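Local coordinates for protein putative methylthioribose-1-phosphate isomerase (PDB 6A34) that probably catalyses the interconversion of 5-methylthioribose 1-phosphate and 5-methylthioribulose 1-phosphate in the methionine salvage pathway, at residues A[48-52]-A[53-57]; A[92-95]-A[96-99]; A[103-106]-A[107-110]; A[136-139]-A[140-144]. One frame throughout, in Å; residues are numbered along the deposited sequence.

Interaction 1: residues A[48-52]-A[53-57]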
loop_
_atom_site.group_PDB
_atom_site.type_symbol
_atom_site.label_atom_id
_atom_site.label_comp_id
_atom_site.label_asym_id
_atom_site.label_seq_id
_atom_site.Cartn_x
_atom_site.Cartn_y
_atom_site.Cartn_z
ATOM N N ALA A 48 8.822 32.013 4.127
ATOM C CA ALA A 48 7.428 31.850 3.725
ATOM C C ALA A 48 7.356 30.863 2.550
ATOM O O ALA A 48 6.587 29.913 2.574
ATOM C CB ALA A 48 6.809 33.196 3.383
ATOM N N GLU A 49 8.195 31.092 1.542
ATOM C CA GLU A 49 8.245 30.255 0.358
ATOM C C GLU A 49 8.545 28.795 0.769
ATOM O O GLU A 49 7.939 27.867 0.240
ATOM C CB GLU A 49 9.257 30.851 -0.630
ATOM C CG GLU A 49 9.319 30.158 -1.985
ATOM C CD GLU A 49 7.995 30.024 -2.735
ATOM O OE1 GLU A 49 7.114 30.920 -2.579
ATOM O OE2 GLU A 49 7.842 29.009 -3.470
ATOM N N ALA A 50 9.448 28.598 1.738
ATOM C CA ALA A 50 9.882 27.266 2.212
ATOM C C ALA A 50 8.746 26.558 2.961
ATOM O O ALA A 50 8.670 25.340 2.956
ATOM C CB ALA A 50 11.120 27.390 3.061
ATOM N N ILE A 51 7.824 27.314 3.561
ATOM C CA ILE A 51 6.621 26.707 4.116
ATOM C C ILE A 51 5.679 26.276 2.974
ATOM O O ILE A 51 5.183 25.162 2.998
ATOM C CB ILE A 51 5.932 27.652 5.114
ATOM C CG1 ILE A 51 6.724 27.754 6.419
ATOM C CG2 ILE A 51 4.494 27.223 5.367
ATOM C CD1 ILE A 51 6.566 29.080 7.106
ATOM N N LYS A 52 5.418 27.172 2.016
ATOM C CA LYS A 52 4.534 26.896 0.859
ATOM C C LYS A 52 5.061 25.726 0.014
ATOM O O LYS A 52 4.277 24.906 -0.435
ATOM C CB LYS A 52 4.418 28.108 -0.071
ATOM C CG LYS A 52 3.309 29.108 0.232
ATOM C CD LYS A 52 2.828 29.893 -1.004
ATOM C CE LYS A 52 3.932 30.222 -1.995
ATOM N NZ LYS A 52 3.523 31.254 -2.976
ATOM N N ASN A 53 6.373 25.748 -0.240
ATOM C CA ASN A 53 7.241 24.721 -0.862
ATOM C C ASN A 53 7.162 23.328 -0.217
ATOM O O ASN A 53 7.604 22.365 -0.828
ATOM C CB ASN A 53 8.728 25.058 -0.641
ATOM C CG ASN A 53 9.421 25.464 -1.914
ATOM O OD1 ASN A 53 8.970 25.081 -2.984
ATOM N ND2 ASN A 53 10.503 26.214 -1.812
ATOM N N MET A 54 6.794 23.264 1.070
ATOM C CA MET A 54 6.941 22.062 1.923
ATOM C C MET A 54 8.411 21.582 1.988
ATOM O O MET A 54 8.710 20.369 2.111
ATOM C CB MET A 54 5.981 20.966 1.451
ATOM C CG MET A 54 4.535 21.469 1.495
ATOM S SD MET A 54 3.254 20.269 1.054
ATOM C CE MET A 54 1.843 21.360 0.842
ATOM N N THR A 55 9.341 22.552 1.975
ATOM C CA THR A 55 10.755 22.341 2.335
ATOM C C THR A 55 10.822 21.896 3.806
ATOM O O THR A 55 11.591 21.015 4.204
ATOM C CB THR A 55 11.571 23.617 2.065
ATOM O OG1 THR A 55 11.608 23.867 0.655
ATOM C CG2 THR A 55 12.988 23.543 2.591
ATOM N N VAL A 56 9.975 22.525 4.611
ATOM C CA VAL A 56 9.654 22.070 5.933
ATOM C C VAL A 56 8.235 21.498 5.890
ATOM O O VAL A 56 7.384 21.996 5.143
ATOM C CB VAL A 56 9.767 23.204 6.980
ATOM C CG1 VAL A 56 8.965 24.451 6.601
ATOM C CG2 VAL A 56 9.333 22.723 8.345
ATOM N N ARG A 57 8.004 20.465 6.702
ATOM C CA ARG A 57 6.678 19.889 6.930
ATOM C C ARG A 57 6.614 19.382 8.368
ATOM O O ARG A 57 7.612 19.456 9.084
ATOM C CB ARG A 57 6.386 18.762 5.939
ATOM C CG ARG A 57 7.455 17.685 5.913
ATOM C CD ARG A 57 6.844 16.310 5.662
ATOM N NE ARG A 57 6.183 15.756 6.846
ATOM C CZ ARG A 57 6.777 14.980 7.743
ATOM N NH1 ARG A 57 8.098 15.019 7.867
ATOM N NH2 ARG A 57 6.050 14.143 8.475
#
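The carbonyl oxygen of Glu49 takes the backbone N-H of Asn53, with Glu49 O and Asn53 N 2.7 Å apart, in a bond of 166° whose donor approaches nearly along the C=O axis. Beyond this regular turn the helix unwinds. Met54 swings to a positive phi of 57° and its N reaches Ile51 O at 3.1 Å from well above the carbonyl plane, while Thr55 N makes a weak bond to Ala50 O. Two such bonds into the last turn define a Schellman motif, a classic helix C-terminal end. Apolar contacts follow the reversal: Thr55 CB rests on Ala50 CB at 3.9 Å, and Ile51 CG1 runs beside Val56 CG1 at 4.0 Å, with Val56 CG1 set between its backbone N and carbonyl carbon (chi1 53°). On the exposed flank, the Glu49 carboxylate and Asn53 amide stand steeply inclined to each other, and Glu49 OE1 forms a long salt bridge of 3.6 Å with Lys52 NZ. The turn leads into Arg57, a predicted substrate-binding residue, and Arg100, another, bonds weakly to Ile51 O and Val56 O. Strand 23-27 meets Ala50 and Val56 through Met26, while helix 82-97 packs on Ala48.

Interaction 2: residues A[92-95]-A[96-99]; sequences AYEI and LKNT
Tyr93 lays its phenol obliquely across the end of the Lys97 side chain. Lys97 CD lies 3.9 Å from Tyr93 CE2, and the chain continues past the ring carbons until Lys97 NZ donates a hydrogen bond of 2.9 Å to Tyr93 OH. Both CG atoms are turned opposite the backbone N (chi1 163° in Tyr93, -165° in Lys97), and the lysine stays extended beyond CG, which carries its ammonium all the way to the hydroxyl. The same hydroxyl is hydrogen-bonded to Asn111, and the ring has a cation-pi partner in Lys114, so the ring and its hydroxyl have three polar or charged partners. With a phenylalanine here the hydroxyl is gone, and the Lys97 ammonium would probably be freer to swing while Asn111 OD1 is left without this mate. Glu94 runs alongside Lys97, but Glu94 OE1 and Lys97 NZ are 4.4 Å apart, too far for a salt bridge; any attraction is likely to be diffuse. Beneath these groups lies ordinary helical bonding, as from Lys97 N to Tyr93 O, and the helix gives way at Asn98, whose N still reaches Glu94 O at 3.2 Å. One step further, Thr99 OG1 bonds back to Leu96 O at 2.8 Å, tying the first loop residues to the final turn. Helix 104-119 meets Tyr93 and Leu96 through Leu110, helix 59-76 covers Ala92 and Leu96, and helix 44-52 packs against Ile95 and Thr99.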
loop_
_atom_site.group_PDB
_atom_site.type_symbol
_atom_site.label_atom_id
_atom_site.label_comp_id
_atom_site.label_asym_id
_atom_site.label_seq_id
_atom_site.Cartn_x
_atom_site.Cartn_y
_atom_site.Cartn_z
ATOM N N ALA A 92 4.928 41.172 8.034
ATOM C CA ALA A 92 5.629 39.918 8.096
ATOM C C ALA A 92 4.703 38.814 8.653
ATOM O O ALA A 92 4.735 37.682 8.188
ATOM C CB ALA A 92 6.894 40.092 8.902
ATOM N N TYR A 93 3.887 39.159 9.646
ATOM C CA TYR A 93 2.887 38.263 10.207
ATOM C C TYR A 93 1.953 37.741 9.110
ATOM O O TYR A 93 1.703 36.543 9.044
ATOM C CB TYR A 93 2.094 38.972 11.300
ATOM C CG TYR A 93 0.796 38.316 11.693
ATOM C CD1 TYR A 93 0.764 37.304 12.637
ATOM C CD2 TYR A 93 -0.408 38.715 11.123
ATOM C CE1 TYR A 93 -0.429 36.703 13.017
ATOM C CE2 TYR A 93 -1.606 38.105 11.470
ATOM C CZ TYR A 93 -1.620 37.101 12.427
ATOM O OH TYR A 93 -2.800 36.519 12.800
ATOM N N GLU A 94 1.471 38.655 8.264
ATOM C CA GLU A 94 0.543 38.364 7.175
ATOM C C GLU A 94 1.198 37.496 6.097
ATOM O O GLU A 94 0.573 36.568 5.606
ATOM C CB GLU A 94 0.014 39.648 6.529
ATOM C CG GLU A 94 -1.061 40.331 7.350
ATOM C CD GLU A 94 -2.338 39.521 7.502
ATOM O OE1 GLU A 94 -2.809 39.377 8.656
ATOM O OE2 GLU A 94 -2.859 39.032 6.465
ATOM N N ILE A 95 2.425 37.824 5.700
ATOM C CA ILE A 95 3.130 37.032 4.708
ATOM C C ILE A 95 3.224 35.569 5.180
ATOM O O ILE A 95 3.011 34.627 4.416
ATOM C CB ILE A 95 4.500 37.662 4.406
ATOM C CG1 ILE A 95 4.337 38.954 3.594
ATOM C CG2 ILE A 95 5.418 36.673 3.706
ATOM C CD1 ILE A 95 5.644 39.690 3.264
ATOM N N LEU A 96 3.502 35.366 6.466
ATOM C CA LEU A 96 3.754 34.045 6.984
ATOM C C LEU A 96 2.428 33.302 7.236
ATOM O O LEU A 96 2.359 32.049 7.118
ATOM C CB LEU A 96 4.604 34.189 8.250
ATOM C CG LEU A 96 6.035 34.663 7.996
ATOM C CD1 LEU A 96 6.679 35.218 9.253
ATOM C CD2 LEU A 96 6.864 33.531 7.414
ATOM N N LYS A 97 1.386 34.066 7.582
ATOM C CA LYS A 97 0.059 33.524 7.843
ATOM C C LYS A 97 -0.477 32.832 6.580
ATOM O O LYS A 97 -1.030 31.731 6.670
ATOM C CB LYS A 97 -0.879 34.643 8.308
ATOM C CG LYS A 97 -2.181 34.179 8.941
ATOM C CD LYS A 97 -3.156 35.304 9.163
ATOM C CE LYS A 97 -4.228 34.934 10.164
ATOM N NZ LYS A 97 -4.823 36.131 10.806
ATOM N N ASN A 98 -0.258 33.464 5.415
ATOM C CA ASN A 98 -0.870 33.097 4.124
ATOM C C ASN A 98 0.073 32.193 3.312
ATOM O O ASN A 98 0.275 32.392 2.123
ATOM C CB ASN A 98 -1.270 34.353 3.342
ATOM C CG ASN A 98 -2.091 35.323 4.173
ATOM O OD1 ASN A 98 -1.797 36.518 4.216
ATOM N ND2 ASN A 98 -3.110 34.827 4.857
ATOM N N THR A 99 0.671 31.202 3.972
ATOM C CA THR A 99 1.476 30.207 3.280
ATOM C C THR A 99 0.615 28.951 3.113
ATOM O O THR A 99 0.339 28.516 1.998
ATOM C CB THR A 99 2.799 29.954 4.011
ATOM O OG1 THR A 99 2.520 29.844 5.408
ATOM C CG2 THR A 99 3.823 31.040 3.759
#

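Interaction 3: residues A[103-106]-A[107-110]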
loop_
_atom_site.group_PDB
_atom_site.type_symbol
_atom_site.label_atom_id
_atom_site.label_comp_id
_atom_site.label_asym_id
_atom_site.label_seq_id
_atom_site.Cartn_x
_atom_site.Cartn_y
_atom_site.Cartn_z
ATOM N N ALA A 103 -3.153 24.814 8.048
ATOM C CA ALA A 103 -2.162 24.218 9.028
ATOM C C ALA A 103 -2.241 24.919 10.400
ATOM O O ALA A 103 -1.994 26.119 10.513
ATOM C CB ALA A 103 -0.762 24.283 8.451
ATOM N N VAL A 104 -2.578 24.163 11.454
ATOM C CA VAL A 104 -3.144 24.768 12.673
ATOM C C VAL A 104 -2.029 25.399 13.533
ATOM O O VAL A 104 -2.250 26.483 14.091
ATOM C CB VAL A 104 -4.037 23.780 13.459
ATOM C CG1 VAL A 104 -3.271 22.633 14.109
ATOM C CG2 VAL A 104 -4.868 24.505 14.498
ATOM N N ASN A 105 -0.851 24.751 13.609
ATOM C CA ASN A 105 0.247 25.154 14.509
ATOM C C ASN A 105 0.871 26.463 14.030
ATOM O O ASN A 105 1.329 27.232 14.857
ATOM C CB ASN A 105 1.368 24.118 14.609
ATOM C CG ASN A 105 1.013 22.947 15.497
ATOM O OD1 ASN A 105 1.752 22.629 16.425
ATOM N ND2 ASN A 105 -0.117 22.311 15.225
ATOM N N LEU A 106 0.901 26.650 12.699
ATOM C CA LEU A 106 1.264 27.890 12.019
ATOM C C LEU A 106 0.524 29.076 12.653
ATOM O O LEU A 106 1.161 30.038 13.102
ATOM C CB LEU A 106 0.905 27.758 10.539
ATOM C CG LEU A 106 1.138 29.004 9.686
ATOM C CD1 LEU A 106 2.601 29.326 9.604
ATOM C CD2 LEU A 106 0.592 28.810 8.286
ATOM N N PHE A 107 -0.811 28.969 12.698
ATOM C CA PHE A 107 -1.688 29.988 13.218
ATOM C C PHE A 107 -1.421 30.157 14.715
ATOM O O PHE A 107 -1.229 31.261 15.159
ATOM C CB PHE A 107 -3.158 29.645 12.947
ATOM C CG PHE A 107 -4.096 30.826 12.985
ATOM C CD1 PHE A 107 -4.449 31.423 14.192
ATOM C CD2 PHE A 107 -4.637 31.349 11.814
ATOM C CE1 PHE A 107 -5.308 32.516 14.224
ATOM C CE2 PHE A 107 -5.505 32.435 11.850
ATOM C CZ PHE A 107 -5.835 33.024 13.053
ATOM N N TRP A 108 -1.411 29.063 15.486
ATOM C CA TRP A 108 -1.104 29.170 16.916
ATOM C C TRP A 108 0.179 29.993 17.098
ATOM O O TRP A 108 0.201 30.890 17.916
ATOM C CB TRP A 108 -0.928 27.818 17.617
ATOM C CG TRP A 108 -2.157 26.975 17.754
ATOM C CD1 TRP A 108 -3.462 27.382 17.759
ATOM C CD2 TRP A 108 -2.172 25.544 17.951
ATOM N NE1 TRP A 108 -4.288 26.300 17.914
ATOM C CE2 TRP A 108 -3.530 25.158 18.033
ATOM C CE3 TRP A 108 -1.179 24.555 18.050
ATOM C CZ2 TRP A 108 -3.907 23.821 18.208
ATOM C CZ3 TRP A 108 -1.556 23.238 18.217
ATOM C CH2 TRP A 108 -2.903 22.880 18.298
ATOM N N ALA A 109 1.240 29.646 16.355
ATOM C CA ALA A 109 2.574 30.150 16.632
ATOM C C ALA A 109 2.629 31.658 16.367
ATOM O O ALA A 109 3.118 32.420 17.221
ATOM C CB ALA A 109 3.592 29.416 15.805
ATOM N N LEU A 110 2.115 32.060 15.200
ATOM C CA LEU A 110 2.119 33.425 14.779
ATOM C C LEU A 110 1.274 34.268 15.722
ATOM O O LEU A 110 1.717 35.318 16.148
ATOM C CB LEU A 110 1.582 33.544 13.354
ATOM C CG LEU A 110 2.504 32.981 12.283
ATOM C CD1 LEU A 110 1.869 33.118 10.902
ATOM C CD2 LEU A 110 3.866 33.656 12.332
#
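Trp108 N points back one turn to Val104 O in an almost straight bond of 171°, 3.1 Å long and in the carbonyl plane, and the next two bonds, Ala109 to Asn105 and Leu110 to Leu106, repeat the step. This first turn of helix 104-119, with Ala103 at the N-cap position, is overlaid by Trp108, whose CG lies opposite the carbonyl carbon (chi1 -68°), turning the indole back along the turn. Val104 CG2 sits 3.6 Å above one face of the ring system, displaced toward its rim, with Trp108 CE2 the nearest ring atom at 3.8 Å. The Asn105 amide approaches the six-membered ring obliquely, its plane inclined 48° to the indole, and Asn105 ND2 comes within 3.4 Å of Trp108 CZ3. With an alanine here in place of Asn105, the CE3 and CZ3 side of the indole is likely to lose the support of the amide and be freer to rock. On another side of the helix Leu106 and Leu110 lie side by side, with Leu106 CD1 and Leu110 CD1 4.1 Å apart, and Leu110 CG also rests on Leu106 O. Both leucines meet helix 59-76, and Leu110 reaches helix 82-97 as well. The division between buried leucines and exposed Val104, Phe107 and Trp108 is that of an amphipathic helix in a helical bundle, here starting beside Ala59 and Arg100 of the predicted substrate site.

Interaction 4: residues A[136-139]-A[140-144]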
loop_
_atom_site.group_PDB
_atom_site.type_symbol
_atom_site.label_atom_id
_atom_site.label_comp_id
_atom_site.label_asym_id
_atom_site.label_seq_id
_atom_site.Cartn_x
_atom_site.Cartn_y
_atom_site.Cartn_z
ATOM N N ALA A 136 9.897 32.864 19.900
ATOM C CA ALA A 136 10.113 31.907 18.819
ATOM C C ALA A 136 10.943 30.723 19.329
ATOM O O ALA A 136 10.655 29.570 18.994
ATOM C CB ALA A 136 10.749 32.575 17.624
ATOM N N TYR A 137 11.923 30.981 20.214
ATOM C CA TYR A 137 12.722 29.896 20.759
ATOM C C TYR A 137 11.853 29.035 21.678
ATOM O O TYR A 137 12.033 27.821 21.752
ATOM C CB TYR A 137 13.974 30.381 21.492
ATOM C CG TYR A 137 15.136 30.699 20.581
ATOM C CD1 TYR A 137 15.738 29.712 19.811
ATOM C CD2 TYR A 137 15.644 31.983 20.490
ATOM C CE1 TYR A 137 16.807 29.989 18.977
ATOM C CE2 TYR A 137 16.720 32.276 19.669
ATOM C CZ TYR A 137 17.290 31.280 18.900
ATOM O OH TYR A 137 18.332 31.554 18.085
ATOM N N LYS A 138 10.941 29.681 22.402
ATOM C CA LYS A 138 10.064 28.996 23.328
ATOM C C LYS A 138 9.150 28.011 22.570
ATOM O O LYS A 138 8.914 26.943 23.053
ATOM C CB LYS A 138 9.228 30.011 24.112
ATOM C CG LYS A 138 9.724 30.401 25.493
ATOM C CD LYS A 138 8.642 31.245 26.171
ATOM C CE LYS A 138 9.024 31.914 27.475
ATOM N NZ LYS A 138 7.964 32.879 27.862
ATOM N N ILE A 139 8.618 28.428 21.417
ATOM C CA ILE A 139 7.749 27.610 20.607
ATOM C C ILE A 139 8.513 26.350 20.182
ATOM O O ILE A 139 8.040 25.239 20.378
ATOM C CB ILE A 139 7.186 28.416 19.425
ATOM C CG1 ILE A 139 6.246 29.514 19.925
ATOM C CG2 ILE A 139 6.480 27.512 18.405
ATOM C CD1 ILE A 139 5.950 30.589 18.888
ATOM N N ALA A 140 9.731 26.525 19.666
ATOM C CA ALA A 140 10.522 25.408 19.200
ATOM C C ALA A 140 10.851 24.491 20.378
ATOM O O ALA A 140 10.603 23.295 20.271
ATOM C CB ALA A 140 11.768 25.861 18.493
ATOM N N ASP A 141 11.372 25.058 21.478
ATOM C CA ASP A 141 11.872 24.273 22.611
ATOM C C ASP A 141 10.744 23.485 23.293
ATOM O O ASP A 141 10.997 22.431 23.842
ATOM C CB ASP A 141 12.571 25.141 23.667
ATOM C CG ASP A 141 13.833 25.838 23.178
ATOM O OD1 ASP A 141 14.444 25.336 22.207
ATOM O OD2 ASP A 141 14.147 26.930 23.721
ATOM N N GLU A 142 9.537 24.043 23.326
ATOM C CA GLU A 142 8.370 23.389 23.915
ATOM C C GLU A 142 8.046 22.107 23.134
ATOM O O GLU A 142 7.623 21.121 23.718
ATOM C CB GLU A 142 7.140 24.309 23.901
ATOM C CG GLU A 142 7.068 25.219 25.123
ATOM C CD GLU A 142 6.260 26.498 24.947
ATOM O OE1 GLU A 142 5.386 26.539 24.054
ATOM O OE2 GLU A 142 6.521 27.466 25.698
ATOM N N ASP A 143 8.184 22.158 21.807
ATOM C CA ASP A 143 7.899 21.002 21.005
ATOM C C ASP A 143 8.911 19.920 21.361
ATOM O O ASP A 143 8.542 18.774 21.651
ATOM C CB ASP A 143 7.935 21.269 19.509
ATOM C CG ASP A 143 7.457 20.050 18.745
ATOM O OD1 ASP A 143 6.268 19.701 18.903
ATOM O OD2 ASP A 143 8.290 19.432 18.063
ATOM N N VAL A 144 10.173 20.329 21.459
ATOM C CA VAL A 144 11.239 19.388 21.698
ATOM C C VAL A 144 11.060 18.779 23.083
ATOM O O VAL A 144 11.298 17.575 23.238
ATOM C CB VAL A 144 12.644 19.984 21.490
ATOM C CG1 VAL A 144 13.745 18.971 21.801
ATOM C CG2 VAL A 144 12.825 20.486 20.069
#
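Ala140 and Ile139, at the heart of this turn, belong to the long helix 125-157, where successive backbone bonds run from the N of one residue to the O four places earlier. Ala140 N reaches Ala136 O at 3.3 Å, nearly straight at 166°, and Ala140 CB lies 3.8 Å from Tyr137 O and also touches Phe68 of helix 59-76. Ile139 serves the other neighbour: its branched chain packs on Ala109, Arg112 and Ile113 of helix 104-119, while its carbonyl receives a weak bond from Asp143 N. Lys138 lies on the exposed side. Its carbonyl takes Glu142 N at 3.0 Å, and the Glu142 chain, extended beyond CG, runs over that same oxygen, leaving Glu142 OE2 only 4.0 Å from Lys138 CB. The charges nevertheless diverge, since Lys138 NZ extends to 6.0 Å from Glu142 OE2 and has a long, weak ion pair with Glu135, whereas Glu142 forms a salt bridge with Arg112. Tyr137 sends its hydroxyl to the backbone oxygen of Tyr19 and sets its ring edge-to-face with Phe68. One turn on, Asp141 CG stands opposite its own carbonyl carbon (chi1 -64°), which brings the carboxylate back over the preceding turn. Arg15 forms a salt bridge with Asp141 OD1 and probably offsets the resulting repulsion, for Asp141 OD2 lies just 3.0 Å from Tyr137 O, acceptor against acceptor.

Overall arrangement
Followed from the N terminus, the four contacts come in series, each closing a turn between adjoining segments; none encloses or crosses another. Interaction 1 ends helix 44-52, interaction 2 ends helix 82-97, interaction 3 begins helix 104-119 and interaction 4 lies within helix 125-157. Interactions 1 and 2 touch through Thr99, which lies against Ala48, Ile51 and Lys52. Interactions 2 and 3, on consecutive helices, join where Lys97 meets Phe107 and Leu110. Interaction 4 reaches interaction 3 through Ile139 CD1 at Ala109 O. Local turns thus make a continuous chain of helix contacts, with helix 59-76 touching the last three and with predicted substrate residues at or near its N-terminal end.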